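Long-range contact in threonine--tRNA ligase catalytic subunit (Aeropyrum pernix, PDB 3A32), which probably charges tRNA(Thr) with threonine in a two-step, ATP-dependent reaction, and probably cannot deacylate mischarged seryl-tRNA(Thr) because it lacks the editing domain: residues His63-Thr73 against Leu130-Glu138. Sequence-based numbering, arbitrary orientation.
Sequences HARRGYYVVET and LPLPFKVFE
Y69 and V70 pair in parallel with V136 and F137: Y69 N donates to K135 O at 2.9 Å, F137 N returns a bond to Y69 O at 2.8 Å, and V71 N reaches F137 O.

On the face carrying V70 and F137, the F137 ring lies flat on the imidazole of H63, with centroids 3.8 Å and planes 8° apart. F137 gets there with CG anti to its backbone N (chi1 172°), while H63 ND1 donates to L59 O and H63 NE2 accepts from R311 NH1, fixing the imidazole's rotation. The Y68 ring is sandwiched, with H63 CD2 over one face and K135 CE over the other. Bent at chi3, K135 continues to the helix end, where its NZ donates to R66 O at 2.7 Å beside the Schellman turn at G67; NZ is also an off-centre cation-pi partner of Y68. Beyond the ladder, E138 grips T73 twice. T73 OG1 donates to the syn lone pair of E138 OE1 at 2.7 Å, whereas T73 N meets E138 OE2 at 2.9 Å from above the carboxylate, 47° out of its plane. An alanine at E138 would remove both acceptors, and is likely to leave T73 N, T73 OG1 and H115 NE2, which also binds E138 OE1, without this partner. On the face of Y69 and V136, V136 CG2 is met by V71 CG2 at 3.5 Å.

Helix 48-65 with strand 69-70 forms motif 1 of the class II fold, and strands 134-143 and 159-170 belong to motif 2. Strand 134-143 runs parallel to 69-70 and antiparallel to 159-170, whose zinc ligand H166 lies about 4 Å from V136 between side chains. Helix 112-126 covers V71, and E72 forms salt bridges to R52 and R141 of the second subunit.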
loop_
_atom_site.group_PDB
_atom_site.type_symbol
_atom_site.label_atom_id
_atom_site.label_comp_id
_atom_site.label_asym_id
_atom_site.label_seq_id
_atom_site.Cartn_x
_atom_site.Cartn_y
_atom_site.Cartn_z
ATOM N N HIS A 63 5.660 -9.596 -7.060
ATOM C CA HIS A 63 6.201 -9.060 -8.284
ATOM C C HIS A 63 7.638 -8.650 -8.203
ATOM O O HIS A 63 8.413 -8.947 -9.114
ATOM C CB HIS A 63 5.291 -7.974 -8.825
ATOM C CG HIS A 63 4.040 -8.540 -9.427
ATOM N ND1 HIS A 63 2.939 -8.894 -8.673
ATOM C CD2 HIS A 63 3.740 -8.863 -10.705
ATOM C CE1 HIS A 63 1.985 -9.334 -9.474
ATOM N NE2 HIS A 63 2.464 -9.380 -10.705
ATOM N N ALA A 64 8.031 -8.017 -7.109
ATOM C CA ALA A 64 9.454 -7.692 -6.928
ATOM C C ALA A 64 10.395 -8.956 -6.946
ATOM O O ALA A 64 11.480 -8.927 -7.542
ATOM C CB ALA A 64 9.646 -6.849 -5.717
ATOM N N ARG A 65 9.950 -10.070 -6.368
ATOM C CA ARG A 65 10.698 -11.326 -6.355
ATOM C C ARG A 65 10.799 -12.058 -7.713
ATOM O O ARG A 65 11.704 -12.869 -7.921
ATOM C CB ARG A 65 10.033 -12.258 -5.335
ATOM C CG ARG A 65 10.369 -11.814 -3.927
ATOM C CD ARG A 65 9.390 -12.242 -2.890
ATOM N NE ARG A 65 9.246 -13.696 -2.774
ATOM C CZ ARG A 65 10.107 -14.513 -2.159
ATOM N NH1 ARG A 65 11.220 -14.029 -1.598
ATOM N NH2 ARG A 65 9.832 -15.826 -2.107
ATOM N N ARG A 66 9.835 -11.790 -8.590
ATOM C CA ARG A 66 9.761 -12.269 -9.937
ATOM C C ARG A 66 10.438 -11.317 -10.948
ATOM O O ARG A 66 10.384 -11.571 -12.127
ATOM C CB ARG A 66 8.263 -12.439 -10.333
ATOM C CG ARG A 66 7.426 -13.439 -9.467
ATOM C CD ARG A 66 7.829 -14.910 -9.633
ATOM N NE ARG A 66 7.707 -15.253 -11.043
ATOM C CZ ARG A 66 7.730 -16.489 -11.577
ATOM N NH1 ARG A 66 7.865 -17.570 -10.808
ATOM N NH2 ARG A 66 7.593 -16.626 -12.903
ATOM N N GLY A 67 11.043 -10.228 -10.493
ATOM C CA GLY A 67 11.836 -9.383 -11.363
ATOM C C GLY A 67 11.174 -8.113 -11.875
ATOM O O GLY A 67 11.707 -7.474 -12.812
ATOM N N TYR A 68 10.026 -7.748 -11.306
ATOM C CA TYR A 68 9.349 -6.516 -11.682
ATOM C C TYR A 68 9.815 -5.442 -10.757
ATOM O O TYR A 68 9.976 -5.650 -9.582
ATOM C CB TYR A 68 7.815 -6.598 -11.522
ATOM C CG TYR A 68 7.082 -7.563 -12.441
ATOM C CD1 TYR A 68 6.309 -7.104 -13.524
ATOM C CD2 TYR A 68 7.118 -8.964 -12.183
ATOM C CE1 TYR A 68 5.639 -8.001 -14.342
ATOM C CE2 TYR A 68 6.453 -9.875 -13.000
ATOM C CZ TYR A 68 5.718 -9.398 -14.067
ATOM O OH TYR A 68 5.050 -10.328 -14.830
ATOM N N TYR A 69 9.985 -4.259 -11.297
ATOM C CA TYR A 69 10.158 -3.099 -10.476
ATOM C C TYR A 69 8.790 -2.666 -10.001
ATOM O O TYR A 69 7.881 -2.525 -10.809
ATOM C CB TYR A 69 10.723 -2.018 -11.316
ATOM C CG TYR A 69 12.019 -2.346 -11.970
ATOM C CD1 TYR A 69 13.163 -2.622 -11.209
ATOM C CD2 TYR A 69 12.145 -2.292 -13.379
ATOM C CE1 TYR A 69 14.380 -2.901 -11.835
ATOM C CE2 TYR A 69 13.351 -2.554 -13.996
ATOM C CZ TYR A 69 14.454 -2.847 -13.224
ATOM O OH TYR A 69 15.641 -3.087 -13.835
ATOM N N VAL A 70 8.640 -2.454 -8.695
ATOM C CA VAL A 70 7.373 -1.934 -8.198
ATOM C C VAL A 70 7.349 -0.438 -8.168
ATOM O O VAL A 70 8.351 0.201 -7.806
ATOM C CB VAL A 70 6.920 -2.574 -6.868
ATOM C CG1 VAL A 70 6.919 -4.150 -7.063
ATOM C CG2 VAL A 70 7.759 -2.123 -5.712
ATOM N N VAL A 71 6.228 0.122 -8.605
ATOM C CA VAL A 71 6.099 1.535 -8.708
ATOM C C VAL A 71 4.723 1.993 -8.246
ATOM O O VAL A 71 3.785 1.197 -8.041
ATOM C CB VAL A 71 6.433 2.073 -10.142
ATOM C CG1 VAL A 71 7.846 1.625 -10.567
ATOM C CG2 VAL A 71 5.367 1.668 -11.153
ATOM N N GLU A 72 4.640 3.278 -8.011
ATOM C CA GLU A 72 3.359 3.933 -7.740
ATOM C C GLU A 72 3.389 5.210 -8.595
ATOM O O GLU A 72 4.389 5.971 -8.562
ATOM C CB GLU A 72 3.181 4.208 -6.241
ATOM C CG GLU A 72 2.017 5.174 -5.931
ATOM C CD GLU A 72 1.582 5.226 -4.434
ATOM O OE1 GLU A 72 2.222 4.544 -3.602
ATOM O OE2 GLU A 72 0.548 5.932 -4.112
ATOM N N THR A 73 2.351 5.397 -9.416
ATOM C CA THR A 73 2.335 6.549 -10.341
ATOM C C THR A 73 1.182 7.481 -9.960
ATOM O O THR A 73 0.240 7.044 -9.289
ATOM C CB THR A 73 2.339 6.112 -11.871
ATOM O OG1 THR A 73 1.164 5.340 -12.191
ATOM C CG2 THR A 73 3.630 5.305 -12.248
ATOM N N LEU A 130 20.239 -0.307 -18.599
ATOM C CA LEU A 130 18.902 -0.782 -18.187
ATOM C C LEU A 130 18.687 -2.141 -18.850
ATOM O O LEU A 130 18.756 -2.231 -20.080
ATOM C CB LEU A 130 17.789 0.169 -18.630
ATOM C CG LEU A 130 16.379 -0.049 -18.033
ATOM C CD1 LEU A 130 16.316 0.218 -16.510
ATOM C CD2 LEU A 130 15.373 0.808 -18.751
ATOM N N PRO A 131 18.461 -3.198 -18.048
ATOM C CA PRO A 131 18.261 -4.506 -18.655
ATOM C C PRO A 131 16.882 -4.684 -19.337
ATOM O O PRO A 131 15.882 -4.059 -18.952
ATOM C CB PRO A 131 18.418 -5.480 -17.472
ATOM C CG PRO A 131 18.713 -4.655 -16.269
ATOM C CD PRO A 131 18.346 -3.252 -16.579
ATOM N N LEU A 132 16.857 -5.507 -20.371
ATOM C CA LEU A 132 15.614 -5.955 -20.968
ATOM C C LEU A 132 15.555 -7.475 -20.797
ATOM O O LEU A 132 16.584 -8.142 -20.864
ATOM C CB LEU A 132 15.573 -5.580 -22.454
ATOM C CG LEU A 132 15.665 -4.104 -22.823
ATOM C CD1 LEU A 132 15.645 -3.888 -24.345
ATOM C CD2 LEU A 132 14.544 -3.229 -22.102
ATOM N N PRO A 133 14.355 -8.040 -20.614
ATOM C CA PRO A 133 13.071 -7.303 -20.561
ATOM C C PRO A 133 12.958 -6.320 -19.356
ATOM O O PRO A 133 13.531 -6.550 -18.268
ATOM C CB PRO A 133 11.995 -8.411 -20.500
ATOM C CG PRO A 133 12.727 -9.703 -20.276
ATOM C CD PRO A 133 14.200 -9.507 -20.515
ATOM N N PHE A 134 12.237 -5.229 -19.577
ATOM C CA PHE A 134 11.970 -4.249 -18.527
ATOM C C PHE A 134 10.546 -4.507 -18.079
ATOM O O PHE A 134 9.612 -4.463 -18.897
ATOM C CB PHE A 134 12.140 -2.857 -19.096
ATOM C CG PHE A 134 11.667 -1.759 -18.208
ATOM C CD1 PHE A 134 12.530 -1.155 -17.321
ATOM C CD2 PHE A 134 10.361 -1.271 -18.319
ATOM C CE1 PHE A 134 12.088 -0.105 -16.495
ATOM C CE2 PHE A 134 9.917 -0.231 -17.515
ATOM C CZ PHE A 134 10.774 0.365 -16.615
ATOM N N LYS A 135 10.392 -4.811 -16.785
ATOM C CA LYS A 135 9.114 -5.206 -16.217
ATOM C C LYS A 135 8.829 -4.315 -15.069
ATOM O O LYS A 135 9.665 -4.188 -14.168
ATOM C CB LYS A 135 9.151 -6.672 -15.752
ATOM C CG LYS A 135 9.745 -7.626 -16.812
ATOM C CD LYS A 135 9.574 -9.107 -16.504
ATOM C CE LYS A 135 9.669 -9.422 -14.998
ATOM N NZ LYS A 135 10.002 -10.879 -14.754
ATOM N N VAL A 136 7.649 -3.679 -15.109
ATOM C CA VAL A 136 7.217 -2.713 -14.095
ATOM C C VAL A 136 5.787 -3.106 -13.586
ATOM O O VAL A 136 4.871 -3.282 -14.412
ATOM C CB VAL A 136 7.303 -1.264 -14.657
ATOM C CG1 VAL A 136 6.419 -1.058 -15.936
ATOM C CG2 VAL A 136 6.978 -0.256 -13.640
ATOM N N PHE A 137 5.628 -3.227 -12.261
ATOM C CA PHE A 137 4.372 -3.624 -11.618
ATOM C C PHE A 137 3.793 -2.475 -10.773
ATOM O O PHE A 137 4.538 -1.788 -10.088
ATOM C CB PHE A 137 4.567 -4.820 -10.660
ATOM C CG PHE A 137 3.333 -5.125 -9.846
ATOM C CD1 PHE A 137 2.241 -5.771 -10.430
ATOM C CD2 PHE A 137 3.234 -4.724 -8.514
ATOM C CE1 PHE A 137 1.109 -6.021 -9.721
ATOM C CE2 PHE A 137 2.084 -5.000 -7.785
ATOM C CZ PHE A 137 1.022 -5.637 -8.379
ATOM N N GLU A 138 2.475 -2.311 -10.774
ATOM C CA GLU A 138 1.831 -1.312 -9.893
ATOM C C GLU A 138 0.483 -1.818 -9.411
ATOM O O GLU A 138 -0.285 -2.318 -10.228
ATOM C CB GLU A 138 1.650 0.065 -10.567
ATOM C CG GLU A 138 0.892 1.043 -9.696
ATOM C CD GLU A 138 0.915 2.485 -10.195
ATOM O OE1 GLU A 138 1.441 2.774 -11.312
ATOM O OE2 GLU A 138 0.373 3.345 -9.468
HETATM O O HOH W 1 12.742 -5.576 -15.252
HETATM O O HOH W 2 13.638 -8.380 -15.313
HETATM O O HOH W 3 7.486 -12.251 -15.378
HETATM O O HOH W 4 14.868 -3.947 -16.339
#